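Local coordinates for protein threonine--tRNA ligase catalytic subunit (Aeropyrum pernix, PDB 3A32) that probably activates threonine with ATP and attaches it to tRNA(Thr), as a zinc-binding homodimeric class II synthetase without a cis-editing domain, at residues G67-T73 with F134-E138. Sequence-based numbering, arbitrary orientation.
Sequences GYYVVET and FKVFE
Glu138 OE1 accepts the hydroxyl of Thr73 through its syn lone pair, OG1 to OE1 2.7 Å, and a second hydrogen bond from His115 NE2. The other carboxylate oxygen, OE2, takes the backbone N of Thr73 at 2.9 Å, from above the carboxylate plane, so both oxygens hold one residue. With CG anti to the backbone N (chi1 175°) and the chain extended beyond it, the carboxylate reaches past Val71 to Thr73. A leucine in place of Glu138 would probably leave the hydroxyl and N-H of Thr73, and His115 NE2, without their acceptor.

Upstream, the pairing is parallel: Tyr69 N binds Lys135 O, Tyr69 O receives Phe137 N at 2.8 Å, and Val71 N meets Phe137 O. This adds the short strand 69-70 to the edge of the mixed sheet of the class II catalytic core, where Arg52 and Arg141 of the second subunit form salt bridges with Glu72, while strand 159-170, carrying the zinc ligand His166, lies along the other side of residues 134-138.

Val71 CG2 packs on Val136 CG2 at 3.5 Å, the two side chains crossing at about a right angle. Phe134 CD1 approaches the edge of the Tyr69 ring, at CE2, the ring planes turned 48° from each other. At the start, Lys135 bends at chi3 (-35°) to lay CE over the centre of the Tyr68 ring, 3.8 Å from its centroid. NZ makes an off-centre cation-pi contact and hydrogen-bonds to Arg66 O, while Tyr68 OH bonds to Glu184 and Arg311.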
ATOM      1  N   GLY A  67      12.791   8.582  -9.971  1.00  5.97           N
ATOM      2  CA  GLY A  67      13.904   7.693 -10.234  1.00  5.82           C
ATOM      3  C   GLY A  67      14.257   6.694  -9.143  1.00  6.42           C
ATOM      4  O   GLY A  67      15.345   6.074  -9.203  1.00  8.28           O
ATOM      5  N   TYR A  68      13.387   6.542  -8.146  1.00  5.69           N
ATOM      6  CA  TYR A  68      13.605   5.566  -7.089  1.00  5.22           C
ATOM      7  C   TYR A  68      12.923   4.301  -7.492  1.00  5.24           C
ATOM      8  O   TYR A  68      11.844   4.310  -8.025  1.00  4.42           O
ATOM      9  CB  TYR A  68      12.982   5.990  -5.740  1.00  5.00           C
ATOM     10  CG  TYR A  68      13.582   7.212  -5.063  1.00  5.58           C
ATOM     11  CD1 TYR A  68      14.402   7.095  -3.926  1.00  2.00           C
ATOM     12  CD2 TYR A  68      13.273   8.519  -5.541  1.00  7.18           C
ATOM     13  CE1 TYR A  68      14.929   8.224  -3.317  1.00  5.24           C
ATOM     14  CE2 TYR A  68      13.799   9.660  -4.941  1.00  3.04           C
ATOM     15  CZ  TYR A  68      14.617   9.514  -3.838  1.00  5.00           C
ATOM     16  OH  TYR A  68      15.090  10.668  -3.256  1.00  3.21           O
ATOM     17  N   TYR A  69      13.552   3.193  -7.184  1.00  6.40           N
ATOM     18  CA  TYR A  69      12.886   1.928  -7.264  1.00  6.82           C
ATOM     19  C   TYR A  69      12.042   1.775  -6.020  1.00  6.21           C
ATOM     20  O   TYR A  69      12.542   1.961  -4.918  1.00  6.35           O
ATOM     21  CB  TYR A  69      13.914   0.862  -7.263  1.00  6.63           C
ATOM     22  CG  TYR A  69      14.913   0.955  -8.364  1.00  7.96           C
ATOM     23  CD1 TYR A  69      14.522   0.849  -9.705  1.00  9.29           C
ATOM     24  CD2 TYR A  69      16.294   1.055  -8.071  1.00 10.09           C
ATOM     25  CE1 TYR A  69      15.472   0.910 -10.727  1.00 10.87           C
ATOM     26  CE2 TYR A  69      17.233   1.101  -9.080  1.00  9.88           C
ATOM     27  CZ  TYR A  69      16.819   1.021 -10.392  1.00  9.40           C
ATOM     28  OH  TYR A  69      17.747   1.049 -11.380  1.00 12.73           O
ATOM     29  N   VAL A  70      10.765   1.437  -6.191  1.00  5.77           N
ATOM     30  CA  VAL A  70       9.935   1.173  -5.023  1.00  4.73           C
ATOM     31  C   VAL A  70       9.979  -0.265  -4.612  1.00  5.25           C
ATOM     32  O   VAL A  70       9.973  -1.166  -5.467  1.00  5.40           O
ATOM     33  CB  VAL A  70       8.498   1.724  -5.147  1.00  5.16           C
ATOM     34  CG1 VAL A  70       8.599   3.267  -5.511  1.00  4.57           C
ATOM     35  CG2 VAL A  70       7.678   0.940  -6.124  1.00  3.17           C
ATOM     36  N   VAL A  71      10.084  -0.480  -3.306  1.00  4.08           N
ATOM     37  CA  VAL A  71      10.218  -1.796  -2.783  1.00  4.40           C
ATOM     38  C   VAL A  71       9.385  -1.970  -1.521  1.00  5.65           C
ATOM     39  O   VAL A  71       8.863  -1.007  -0.925  1.00  6.64           O
ATOM     40  CB  VAL A  71      11.712  -2.208  -2.547  1.00  3.78           C
ATOM     41  CG1 VAL A  71      12.522  -2.057  -3.851  1.00  2.55           C
ATOM     42  CG2 VAL A  71      12.328  -1.433  -1.388  1.00  2.00           C
ATOM     43  N   GLU A  72       9.205  -3.217  -1.168  1.00  6.52           N
ATOM     44  CA  GLU A  72       8.593  -3.579   0.112  1.00  9.44           C
ATOM     45  C   GLU A  72       9.483  -4.704   0.663  1.00  8.22           C
ATOM     46  O   GLU A  72       9.796  -5.679  -0.067  1.00  7.95           O
ATOM     47  CB  GLU A  72       7.128  -3.996  -0.070  1.00  8.18           C
ATOM     48  CG  GLU A  72       6.531  -4.689   1.173  1.00 15.73           C
ATOM     49  CD  GLU A  72       4.977  -4.830   1.169  1.00 15.77           C
ATOM     50  OE1 GLU A  72       4.344  -4.434   0.166  1.00 15.62           O
ATOM     51  OE2 GLU A  72       4.395  -5.306   2.222  1.00 26.30           O
ATOM     52  N   THR A  73       9.959  -4.531   1.899  1.00  7.34           N
ATOM     53  CA  THR A  73      10.896  -5.515   2.479  1.00  5.56           C
ATOM     54  C   THR A  73      10.233  -6.187   3.684  1.00  6.40           C
ATOM     55  O   THR A  73       9.285  -5.630   4.249  1.00  5.86           O
ATOM     56  CB  THR A  73      12.329  -4.897   2.787  1.00  5.53           C
ATOM     57  OG1 THR A  73      12.235  -3.832   3.756  1.00  2.00           O
ATOM     58  CG2 THR A  73      13.037  -4.378   1.487  1.00  2.00           C
ATOM     59  N   PHE A 134      22.061   4.667  -7.203  1.00 11.50           N
ATOM     60  CA  PHE A 134      21.034   3.650  -6.989  1.00 10.94           C
ATOM     61  C   PHE A 134      20.161   4.179  -5.870  1.00 11.05           C
ATOM     62  O   PHE A 134      20.657   4.465  -4.768  1.00 11.50           O
ATOM     63  CB  PHE A 134      21.701   2.344  -6.617  1.00  9.94           C
ATOM     64  CG  PHE A 134      20.771   1.284  -6.137  1.00 10.77           C
ATOM     65  CD1 PHE A 134      20.221   0.382  -7.022  1.00  7.07           C
ATOM     66  CD2 PHE A 134      20.506   1.140  -4.772  1.00  9.24           C
ATOM     67  CE1 PHE A 134      19.357  -0.630  -6.566  1.00  7.75           C
ATOM     68  CE2 PHE A 134      19.661   0.140  -4.311  1.00  9.38           C
ATOM     69  CZ  PHE A 134      19.098  -0.755  -5.195  1.00  8.52           C
ATOM     70  N   LYS A 135      18.867   4.340  -6.171  1.00  9.89           N
ATOM     71  CA  LYS A 135      17.917   4.951  -5.255  1.00  7.92           C
ATOM     72  C   LYS A 135      16.786   4.012  -5.077  1.00  7.23           C
ATOM     73  O   LYS A 135      16.190   3.573  -6.066  1.00  7.32           O
ATOM     74  CB  LYS A 135      17.408   6.293  -5.809  1.00  7.66           C
ATOM     75  CG  LYS A 135      18.546   7.208  -6.315  1.00  7.16           C
ATOM     76  CD  LYS A 135      18.121   8.633  -6.637  1.00  8.68           C
ATOM     77  CE  LYS A 135      16.701   8.718  -7.229  1.00 13.62           C
ATOM     78  NZ  LYS A 135      16.493  10.010  -7.992  1.00 15.36           N
ATOM     79  N   VAL A 136      16.500   3.685  -3.808  1.00  7.02           N
ATOM     80  CA  VAL A 136      15.455   2.727  -3.437  1.00  6.43           C
ATOM     81  C   VAL A 136      14.516   3.378  -2.364  1.00  6.62           C
ATOM     82  O   VAL A 136      15.013   3.874  -1.335  1.00  6.59           O
ATOM     83  CB  VAL A 136      16.094   1.385  -2.974  1.00  6.49           C
ATOM     84  CG1 VAL A 136      17.053   1.563  -1.746  1.00  6.15           C
ATOM     85  CG2 VAL A 136      15.081   0.359  -2.690  1.00  5.98           C
ATOM     86  N   PHE A 137      13.201   3.361  -2.620  1.00  4.63           N
ATOM     87  CA  PHE A 137      12.186   3.958  -1.747  1.00  4.71           C
ATOM     88  C   PHE A 137      11.268   2.880  -1.143  1.00  4.43           C
ATOM     89  O   PHE A 137      10.880   1.953  -1.840  1.00  4.84           O
ATOM     90  CB  PHE A 137      11.271   4.938  -2.512  1.00  3.70           C
ATOM     91  CG  PHE A 137      10.105   5.420  -1.683  1.00  4.10           C
ATOM     92  CD1 PHE A 137      10.294   6.377  -0.684  1.00  3.16           C
ATOM     93  CD2 PHE A 137       8.829   4.884  -1.857  1.00  6.47           C
ATOM     94  CE1 PHE A 137       9.262   6.795   0.096  1.00  2.62           C
ATOM     95  CE2 PHE A 137       7.771   5.329  -1.074  1.00  4.47           C
ATOM     96  CZ  PHE A 137       7.980   6.272  -0.097  1.00  2.18           C
ATOM     97  N   GLU A 138      10.877   3.036   0.117  1.00  3.47           N
ATOM     98  CA  GLU A 138       9.897   2.113   0.730  1.00  4.16           C
ATOM     99  C   GLU A 138       9.002   2.858   1.703  1.00  4.35           C
ATOM    100  O   GLU A 138       9.519   3.629   2.507  1.00  2.26           O
ATOM    101  CB  GLU A 138      10.556   0.918   1.451  1.00  3.30           C
ATOM    102  CG  GLU A 138       9.550   0.044   2.166  1.00  2.00           C
ATOM    103  CD  GLU A 138      10.108  -1.284   2.668  1.00  4.88           C
ATOM    104  OE1 GLU A 138      11.346  -1.543   2.572  1.00  6.05           O
ATOM    105  OE2 GLU A 138       9.298  -2.078   3.194  1.00  2.53           O
TER
HETATM  106  O   HOH W   1      18.082   4.318  -8.971  1.00 12.84           O
HETATM  107  O   HOH W   2      16.249  12.011  -5.861  1.00 16.57           O